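Local atomic coordinates of dehydroquinate synthase (PDB entry 1UJN), a protein that probably catalyses, with NAD(+) and a divalent zinc or cobalt ion, the conversion of 3-deoxy-D-arabino-heptulosonate 7-phosphate to 3-dehydroquinate and phosphate in chorismate biosynthesis. Residues A[31-36]-A[53-58]; A[100-105]-A[132-137]; A[287-292]-A[332-337]. One frame throughout, in Å; residues are numbered along the deposited sequence.

Contact 1: residues A[31-36]-A[53-58]; sequences AALLFD and RHLLGL
Phe35 lays its ring over the backbone of Gly57, the residue paired with it on the neighbouring parallel strand. Its CB sets out from the strand, and a first torsion of 67° places CG between the backbone N and the carbonyl carbon, which swings the ring across the partner strand. CG lies about equally far from Leu56 O and Gly57 CA; CD2 comes nearest Leu56 O, CE2 meets Gly57 N, and at the tip Phe35 CZ lies 3.4 Å from Gly57 CA. Gly57 CA stands over the ring face in a CH-pi contact, 3.5 Å from the centroid of the Phe35 ring, while CB of Leu55 meets the ring at its edge. Glycine suits this place because, with no side chain, its CA can lie directly against the ring face.

Four backbone hydrogen bonds zip the strands together: Leu33 N to His54 O, Leu56 N to Leu33 O, Phe35 N to Leu56 O and Leu58 N to Phe35 O. Ahead of the first, a water accepts from Arg53 N and donates to Ala31 O. On the other face, Leu34 CD1 reaches Leu58 CD1 at 3.3 Å, tighter than usual for two methyls, and touches Leu56 CD2 at 3.9 Å. Helix 40-50, the connection of this beta-alpha-beta crossover, packs on the face bearing Phe35, and helix 67-80, which follows strand 55-58, on the other, at the margin of a Rossmann-like sheet.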
loop_
_atom_site.group_PDB
_atom_site.type_symbol
_atom_site.label_atom_id
_atom_site.label_comp_id
_atom_site.label_asym_id
_atom_site.label_seq_id
_atom_site.Cartn_x
_atom_site.Cartn_y
_atom_site.Cartn_z
ATOM N N ALA A 31 16.068 -12.769 2.948
ATOM C CA ALA A 31 14.746 -13.109 3.463
ATOM C C ALA A 31 14.627 -12.979 4.975
ATOM O O ALA A 31 15.626 -12.925 5.696
ATOM C CB ALA A 31 14.389 -14.537 3.036
ATOM N N ALA A 32 13.384 -12.929 5.443
ATOM C CA ALA A 32 13.083 -12.834 6.862
ATOM C C ALA A 32 11.800 -13.628 7.050
ATOM O O ALA A 32 11.015 -13.768 6.109
ATOM C CB ALA A 32 12.879 -11.377 7.269
ATOM N N LEU A 33 11.585 -14.159 8.248
ATOM C CA LEU A 33 10.393 -14.954 8.495
ATOM C C LEU A 33 9.676 -14.481 9.753
ATOM O O LEU A 33 10.277 -14.352 10.816
ATOM C CB LEU A 33 10.770 -16.445 8.610
ATOM C CG LEU A 33 9.651 -17.493 8.709
ATOM C CD1 LEU A 33 10.186 -18.853 8.260
ATOM C CD2 LEU A 33 9.121 -17.566 10.143
ATOM N N LEU A 34 8.385 -14.199 9.594
ATOM C CA LEU A 34 7.512 -13.744 10.669
ATOM C C LEU A 34 6.596 -14.926 11.001
ATOM O O LEU A 34 6.026 -15.543 10.092
ATOM C CB LEU A 34 6.680 -12.558 10.167
ATOM C CG LEU A 34 5.779 -11.825 11.155
ATOM C CD1 LEU A 34 6.652 -11.095 12.168
ATOM C CD2 LEU A 34 4.877 -10.835 10.407
ATOM N N PHE A 35 6.431 -15.239 12.285
ATOM C CA PHE A 35 5.595 -16.378 12.661
ATOM C C PHE A 35 4.788 -16.216 13.947
ATOM O O PHE A 35 5.140 -15.433 14.823
ATOM C CB PHE A 35 6.470 -17.633 12.790
ATOM C CG PHE A 35 7.457 -17.576 13.935
ATOM C CD1 PHE A 35 7.123 -18.079 15.191
ATOM C CD2 PHE A 35 8.718 -17.015 13.754
ATOM C CE1 PHE A 35 8.030 -18.027 16.251
ATOM C CE2 PHE A 35 9.636 -16.956 14.809
ATOM C CZ PHE A 35 9.291 -17.464 16.060
ATOM N N ASP A 36 3.700 -16.977 14.032
ATOM C CA ASP A 36 2.829 -17.000 15.202
ATOM C C ASP A 36 3.567 -17.906 16.191
ATOM O O ASP A 36 3.886 -19.037 15.852
ATOM C CB ASP A 36 1.481 -17.627 14.822
ATOM C CG ASP A 36 0.521 -17.731 15.997
ATOM O OD1 ASP A 36 0.981 -17.938 17.138
ATOM O OD2 ASP A 36 -0.703 -17.620 15.773
ATOM N N ARG A 53 17.619 -16.834 7.961
ATOM C CA ARG A 53 18.341 -16.605 9.225
ATOM C C ARG A 53 17.661 -15.571 10.150
ATOM O O ARG A 53 17.921 -15.501 11.343
ATOM C CB ARG A 53 19.761 -16.148 8.887
ATOM C CG ARG A 53 20.490 -17.135 7.975
ATOM C CD ARG A 53 20.634 -18.519 8.621
ATOM N NE ARG A 53 21.031 -18.392 10.026
ATOM C CZ ARG A 53 21.201 -19.531 10.724
ATOM N NH1 ARG A 53 21.015 -20.702 10.140
ATOM N NH2 ARG A 53 21.566 -19.471 12.008
ATOM N N HIS A 54 16.778 -14.740 9.608
ATOM C CA HIS A 54 16.101 -13.722 10.406
ATOM C C HIS A 54 14.663 -14.133 10.695
ATOM O O HIS A 54 13.844 -14.218 9.778
ATOM C CB HIS A 54 16.110 -12.387 9.662
ATOM C CG HIS A 54 17.470 -11.961 9.208
ATOM N ND1 HIS A 54 18.523 -11.779 10.079
ATOM C CD2 HIS A 54 17.953 -11.692 7.972
ATOM C CE1 HIS A 54 19.597 -11.419 9.399
ATOM N NE2 HIS A 54 19.278 -11.359 8.118
ATOM N N LEU A 55 14.362 -14.385 11.967
ATOM C CA LEU A 55 13.018 -14.796 12.370
ATOM C C LEU A 55 12.479 -13.953 13.512
ATOM O O LEU A 55 13.216 -13.603 14.429
ATOM C CB LEU A 55 13.010 -16.261 12.814
ATOM C CG LEU A 55 13.272 -17.376 11.800
ATOM C CD1 LEU A 55 14.750 -17.437 11.455
ATOM C CD2 LEU A 55 12.815 -18.699 12.402
ATOM N N LEU A 56 11.186 -13.643 13.454
ATOM C CA LEU A 56 10.532 -12.854 14.491
ATOM C C LEU A 56 9.201 -13.508 14.828
ATOM O O LEU A 56 8.353 -13.707 13.944
ATOM C CB LEU A 56 10.287 -11.415 14.016
ATOM C CG LEU A 56 9.530 -10.530 15.018
ATOM C CD1 LEU A 56 10.383 -10.330 16.273
ATOM C CD2 LEU A 56 9.195 -9.185 14.390
ATOM N N GLY A 57 9.031 -13.851 16.104
ATOM C CA GLY A 57 7.807 -14.483 16.558
ATOM C C GLY A 57 6.844 -13.463 17.129
ATOM O O GLY A 57 7.254 -12.489 17.757
ATOM N N LEU A 58 5.556 -13.684 16.904
ATOM C CA LEU A 58 4.539 -12.769 17.385
ATOM C C LEU A 58 3.345 -13.538 17.914
ATOM O O LEU A 58 3.088 -14.667 17.502
ATOM C CB LEU A 58 4.055 -11.866 16.249
ATOM C CG LEU A 58 5.030 -10.979 15.481
ATOM C CD1 LEU A 58 4.295 -10.343 14.313
ATOM C CD2 LEU A 58 5.606 -9.919 16.393
HETATM O O HOH W 1 17.707 -14.869 6.048
#

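Contact 2: residues A[100-105]-A[132-137]; sequences GGFVAA and TGINLP
Phe102 and Thr132 meet where helix 94-106 passes over the strand 131-136, their side chains crossing at about a right angle. Phe102 points its CB at the strand, 3.6 Å from Thr132 OG1 and 3.7 Å from Gly133 N. With CG anti to the backbone N (chi1 -176°), the ring is carried on along the strand: Phe102 CG lies 4.0 Å from Gly133 CA, and Phe102 CD2 reaches Ile134 CG2 at 4.2 Å. A long, apolar side chain fits here because it reaches past three successive strand residues.

The contact belongs to the N-terminal domain, where this helix follows strand 87-92 of the main sheet and the strand forms an antiparallel hairpin with 144-146; Lys131, next to Thr132, is a predicted NAD(+)-binding residue. At Thr132 a first torsion of 75° turns OG1 to the helix side, 3.4 Å from Phe102 CA, yet its hydrogen bond goes to Ala145 O on the other hairpin strand. Thr132 CG2 rests 3.7 Å from Gly101 C; Gly101, with no side chain facing the strand, leaves room for that methyl, and helix and strand come close. Gly133 has a positive phi (154°), suited to glycine, which has no CB to jam against the preceding carbonyl O. The Phe102 ring stacks with Tyr70 of its own chain, and Tyr70 of the second subunit also packs against it; Arg109 of that subunit hydrogen-bonds Thr132 O through NE.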
loop_
_atom_site.group_PDB
_atom_site.type_symbol
_atom_site.label_atom_id
_atom_site.label_comp_id
_atom_site.label_asym_id
_atom_site.label_seq_id
_atom_site.Cartn_x
_atom_site.Cartn_y
_atom_site.Cartn_z
ATOM N N GLY A 100 1.446 -9.623 8.229
ATOM C CA GLY A 100 2.633 -9.858 7.419
ATOM C C GLY A 100 2.494 -9.456 5.961
ATOM O O GLY A 100 3.446 -8.963 5.353
ATOM N N GLY A 101 1.313 -9.675 5.389
ATOM C CA GLY A 101 1.096 -9.309 4.003
ATOM C C GLY A 101 1.111 -7.800 3.834
ATOM O O GLY A 101 1.581 -7.286 2.821
ATOM N N PHE A 102 0.599 -7.086 4.835
ATOM C CA PHE A 102 0.559 -5.626 4.794
ATOM C C PHE A 102 1.961 -5.050 4.987
ATOM O O PHE A 102 2.325 -4.046 4.359
ATOM C CB PHE A 102 -0.403 -5.100 5.864
ATOM C CG PHE A 102 -0.577 -3.606 5.841
ATOM C CD1 PHE A 102 -0.852 -2.942 4.647
ATOM C CD2 PHE A 102 -0.469 -2.864 7.015
ATOM C CE1 PHE A 102 -1.019 -1.559 4.619
ATOM C CE2 PHE A 102 -0.633 -1.475 7.004
ATOM C CZ PHE A 102 -0.908 -0.820 5.803
ATOM N N VAL A 103 2.745 -5.684 5.854
ATOM C CA VAL A 103 4.122 -5.258 6.074
ATOM C C VAL A 103 4.868 -5.432 4.744
ATOM O O VAL A 103 5.586 -4.541 4.312
ATOM C CB VAL A 103 4.797 -6.111 7.169
ATOM C CG1 VAL A 103 6.313 -5.904 7.154
ATOM C CG2 VAL A 103 4.236 -5.710 8.540
ATOM N N ALA A 104 4.681 -6.576 4.090
ATOM C CA ALA A 104 5.334 -6.831 2.801
ATOM C C ALA A 104 4.879 -5.835 1.738
ATOM O O ALA A 104 5.676 -5.392 0.909
ATOM C CB ALA A 104 5.035 -8.249 2.327
ATOM N N ALA A 105 3.592 -5.498 1.752
ATOM C CA ALA A 105 3.048 -4.565 0.777
ATOM C C ALA A 105 3.604 -3.158 0.902
ATOM O O ALA A 105 3.631 -2.421 -0.082
ATOM C CB ALA A 105 1.523 -4.514 0.891
ATOM N N THR A 132 -4.925 -7.755 2.790
ATOM C CA THR A 132 -3.999 -7.683 3.917
ATOM C C THR A 132 -4.374 -6.428 4.688
ATOM O O THR A 132 -5.094 -5.574 4.165
ATOM C CB THR A 132 -2.520 -7.560 3.461
ATOM O OG1 THR A 132 -2.266 -6.232 2.989
ATOM C CG2 THR A 132 -2.217 -8.556 2.348
ATOM N N GLY A 133 -3.909 -6.311 5.929
ATOM C CA GLY A 133 -4.233 -5.119 6.689
ATOM C C GLY A 133 -4.241 -5.290 8.195
ATOM O O GLY A 133 -3.937 -6.360 8.719
ATOM N N ILE A 134 -4.595 -4.215 8.888
ATOM C CA ILE A 134 -4.631 -4.206 10.341
ATOM C C ILE A 134 -5.881 -3.465 10.823
ATOM O O ILE A 134 -6.650 -2.933 10.015
ATOM C CB ILE A 134 -3.372 -3.510 10.910
ATOM C CG1 ILE A 134 -3.259 -2.091 10.342
ATOM C CG2 ILE A 134 -2.116 -4.314 10.547
ATOM C CD1 ILE A 134 -2.157 -1.254 10.972
ATOM N N ASN A 135 -6.075 -3.432 12.139
ATOM C CA ASN A 135 -7.230 -2.764 12.730
ATOM C C ASN A 135 -6.846 -1.409 13.316
ATOM O O ASN A 135 -5.665 -1.096 13.474
ATOM C CB ASN A 135 -7.828 -3.603 13.869
ATOM C CG ASN A 135 -8.114 -5.033 13.463
ATOM O OD1 ASN A 135 -8.704 -5.287 12.415
ATOM N ND2 ASN A 135 -7.708 -5.980 14.307
ATOM N N LEU A 136 -7.868 -0.621 13.636
ATOM C CA LEU A 136 -7.707 0.687 14.264
ATOM C C LEU A 136 -8.700 0.690 15.422
ATOM O O LEU A 136 -9.625 -0.120 15.452
ATOM C CB LEU A 136 -8.085 1.823 13.307
ATOM C CG LEU A 136 -7.230 2.092 12.071
ATOM C CD1 LEU A 136 -7.895 3.176 11.220
ATOM C CD2 LEU A 136 -5.842 2.518 12.497
ATOM N N PRO A 137 -8.517 1.593 16.394
ATOM C CA PRO A 137 -9.450 1.644 17.524
ATOM C C PRO A 137 -10.871 1.885 17.013
ATOM O O PRO A 137 -11.846 1.420 17.605
ATOM C CB PRO A 137 -8.927 2.818 18.340
ATOM C CG PRO A 137 -7.450 2.724 18.128
ATOM C CD PRO A 137 -7.348 2.455 16.637
#

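Contact 3: residues A[287-292]-A[332-337]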
loop_
_atom_site.group_PDB
_atom_site.type_symbol
_atom_site.label_atom_id
_atom_site.label_comp_id
_atom_site.label_asym_id
_atom_site.label_seq_id
_atom_site.Cartn_x
_atom_site.Cartn_y
_atom_site.Cartn_z
ATOM N N PRO A 287 -26.051 -14.007 23.060
ATOM C CA PRO A 287 -26.725 -13.191 24.073
ATOM C C PRO A 287 -28.079 -12.772 23.507
ATOM O O PRO A 287 -28.259 -12.735 22.290
ATOM C CB PRO A 287 -25.786 -12.009 24.230
ATOM C CG PRO A 287 -25.291 -11.814 22.828
ATOM C CD PRO A 287 -24.994 -13.234 22.384
ATOM N N PRO A 288 -29.050 -12.455 24.374
ATOM C CA PRO A 288 -30.350 -12.051 23.833
ATOM C C PRO A 288 -30.206 -10.918 22.826
ATOM O O PRO A 288 -29.388 -10.012 23.001
ATOM C CB PRO A 288 -31.142 -11.654 25.081
ATOM C CG PRO A 288 -30.073 -11.290 26.084
ATOM C CD PRO A 288 -29.025 -12.340 25.843
ATOM N N LEU A 289 -30.993 -10.985 21.762
ATOM C CA LEU A 289 -30.942 -9.976 20.718
ATOM C C LEU A 289 -32.322 -9.717 20.120
ATOM O O LEU A 289 -33.092 -10.645 19.879
ATOM C CB LEU A 289 -29.958 -10.421 19.631
ATOM C CG LEU A 289 -29.757 -11.938 19.516
ATOM C CD1 LEU A 289 -31.050 -12.606 19.062
ATOM C CD2 LEU A 289 -28.627 -12.236 18.541
ATOM N N ALA A 290 -32.634 -8.446 19.903
ATOM C CA ALA A 290 -33.917 -8.062 19.332
ATOM C C ALA A 290 -33.679 -7.496 17.942
ATOM O O ALA A 290 -32.619 -6.937 17.665
ATOM C CB ALA A 290 -34.591 -7.023 20.214
ATOM N N PHE A 291 -34.665 -7.643 17.064
ATOM C CA PHE A 291 -34.535 -7.140 15.707
ATOM C C PHE A 291 -34.253 -5.642 15.701
ATOM O O PHE A 291 -33.489 -5.151 14.869
ATOM C CB PHE A 291 -35.811 -7.413 14.912
ATOM C CG PHE A 291 -35.698 -7.063 13.458
ATOM C CD1 PHE A 291 -34.881 -7.805 12.614
ATOM C CD2 PHE A 291 -36.394 -5.979 12.933
ATOM C CE1 PHE A 291 -34.756 -7.475 11.270
ATOM C CE2 PHE A 291 -36.278 -5.640 11.588
ATOM C CZ PHE A 291 -35.456 -6.391 10.754
ATOM N N GLU A 292 -34.867 -4.922 16.636
ATOM C CA GLU A 292 -34.693 -3.477 16.732
ATOM C C GLU A 292 -33.269 -3.085 17.117
ATOM O O GLU A 292 -32.769 -2.044 16.692
ATOM C CB GLU A 292 -35.678 -2.891 17.749
ATOM C CG GLU A 292 -37.136 -3.252 17.491
ATOM C CD GLU A 292 -37.478 -4.662 17.935
ATOM O OE1 GLU A 292 -38.598 -5.129 17.636
ATOM O OE2 GLU A 292 -36.631 -5.301 18.594
ATOM N N GLU A 332 -39.432 -11.184 10.090
ATOM C CA GLU A 332 -40.020 -12.519 10.121
ATOM C C GLU A 332 -38.928 -13.586 10.196
ATOM O O GLU A 332 -39.007 -14.516 10.993
ATOM C CB GLU A 332 -40.855 -12.735 8.855
ATOM C CG GLU A 332 -41.489 -14.109 8.723
ATOM C CD GLU A 332 -42.842 -14.206 9.408
ATOM O OE1 GLU A 332 -43.730 -13.382 9.091
ATOM O OE2 GLU A 332 -43.018 -15.109 10.256
ATOM N N ALA A 333 -37.915 -13.444 9.349
ATOM C CA ALA A 333 -36.813 -14.401 9.307
ATOM C C ALA A 333 -36.017 -14.401 10.607
ATOM O O ALA A 333 -35.587 -15.453 11.073
ATOM C CB ALA A 333 -35.895 -14.085 8.136
ATOM N N PHE A 334 -35.814 -13.223 11.189
ATOM C CA PHE A 334 -35.060 -13.132 12.433
ATOM C C PHE A 334 -35.805 -13.871 13.540
ATOM O O PHE A 334 -35.196 -14.570 14.349
ATOM C CB PHE A 334 -34.847 -11.672 12.836
ATOM C CG PHE A 334 -33.841 -11.491 13.941
ATOM C CD1 PHE A 334 -32.502 -11.814 13.736
ATOM C CD2 PHE A 334 -34.232 -11.014 15.187
ATOM C CE1 PHE A 334 -31.566 -11.663 14.756
ATOM C CE2 PHE A 334 -33.302 -10.860 16.220
ATOM C CZ PHE A 334 -31.965 -11.186 16.003
ATOM N N ALA A 335 -37.128 -13.717 13.568
ATOM C CA ALA A 335 -37.943 -14.386 14.573
ATOM C C ALA A 335 -37.815 -15.899 14.414
ATOM O O ALA A 335 -37.667 -16.624 15.401
ATOM C CB ALA A 335 -39.404 -13.959 14.436
ATOM N N ALA A 336 -37.874 -16.378 13.174
ATOM C CA ALA A 336 -37.751 -17.811 12.917
ATOM C C ALA A 336 -36.332 -18.265 13.240
ATOM O O ALA A 336 -36.119 -19.370 13.744
ATOM C CB ALA A 336 -38.074 -18.118 11.471
ATOM N N TRP A 337 -35.366 -17.402 12.937
ATOM C CA TRP A 337 -33.956 -17.683 13.198
ATOM C C TRP A 337 -33.775 -17.901 14.705
ATOM O O TRP A 337 -33.138 -18.866 15.131
ATOM C CB TRP A 337 -33.118 -16.498 12.708
ATOM C CG TRP A 337 -31.634 -16.586 12.955
ATOM C CD1 TRP A 337 -30.701 -17.231 12.187
ATOM C CD2 TRP A 337 -30.914 -15.936 14.003
ATOM N NE1 TRP A 337 -29.435 -17.008 12.692
ATOM C CE2 TRP A 337 -29.539 -16.217 13.807
ATOM C CE3 TRP A 337 -31.294 -15.136 15.089
ATOM C CZ2 TRP A 337 -28.546 -15.723 14.659
ATOM C CZ3 TRP A 337 -30.306 -14.645 15.937
ATOM C CH2 TRP A 337 -28.947 -14.939 15.715
#
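Phe334 and Trp337 of helix 327-342 receive Leu289 and Phe291 from the chain that leads into the short helix at 291-294. Phe334 is the first residue of 332-337 to touch the other segment, and takes the larger share. A chi1 of -168° extends its ring away from its own backbone N. Near the root of the side chain, Phe334 CB meets Phe291 CD1 at 3.9 Å, the two side chains crossing at a slant. Further out, Phe334 CE2 lies 3.6 Å from Phe291 N and close to the carbonyl carbon of Ala290, so the ring packs against peptide backbone as well as side chains. At the tip Phe334 CZ touches Leu289 CD1 at 3.5 Å.

One turn later Trp337 offers the six-membered part of its indole. Leu289 CD1 lies at the ring edge, in its plane, 3.8 Å from Trp337 CZ3, while Leu289 CD2 is 3.9 Å from Trp337 CH2. The branched leucine can thus use both methyls on the indole and one of them on Phe334 as well. The indole's polar end is satisfied by Tyr253 O in helix 247-264, to which NE1 donates. Large apolar residues three apart on one helix here join the last helix, 327-342, to the chain entering helix 291-294, with helices 231-240 and 247-264 behind Leu289 and Trp337, as in the largely helical C-terminal half of a dehydroquinate synthase.

In the fold
All three contacts are largely buried, but contact 2 lies nearest the chain's centre (about 15 Å between centres), and contacts 1 and 3 lie farther out (22 and 26 Å), with partly exposed residues in both. Contact 1 joins two strands of the main sheet, 55-58 being outermost, through backbone hydrogen bonds. Contacts 2 and 3 have no such bonds between their segments and depend on aromatic rings; contact 2 adds glycines that let helix and strand close up, as Gly57 lets the ring of contact 1 lie flat on its neighbour. Contacts 1 and 2 touch, through Leu34 CD2 and Gly100 CA 3.9 Å apart, and both face helix 67-80; contact 2 alone is reached by the second subunit. Contact 3 lies across the chain's centre from contact 1.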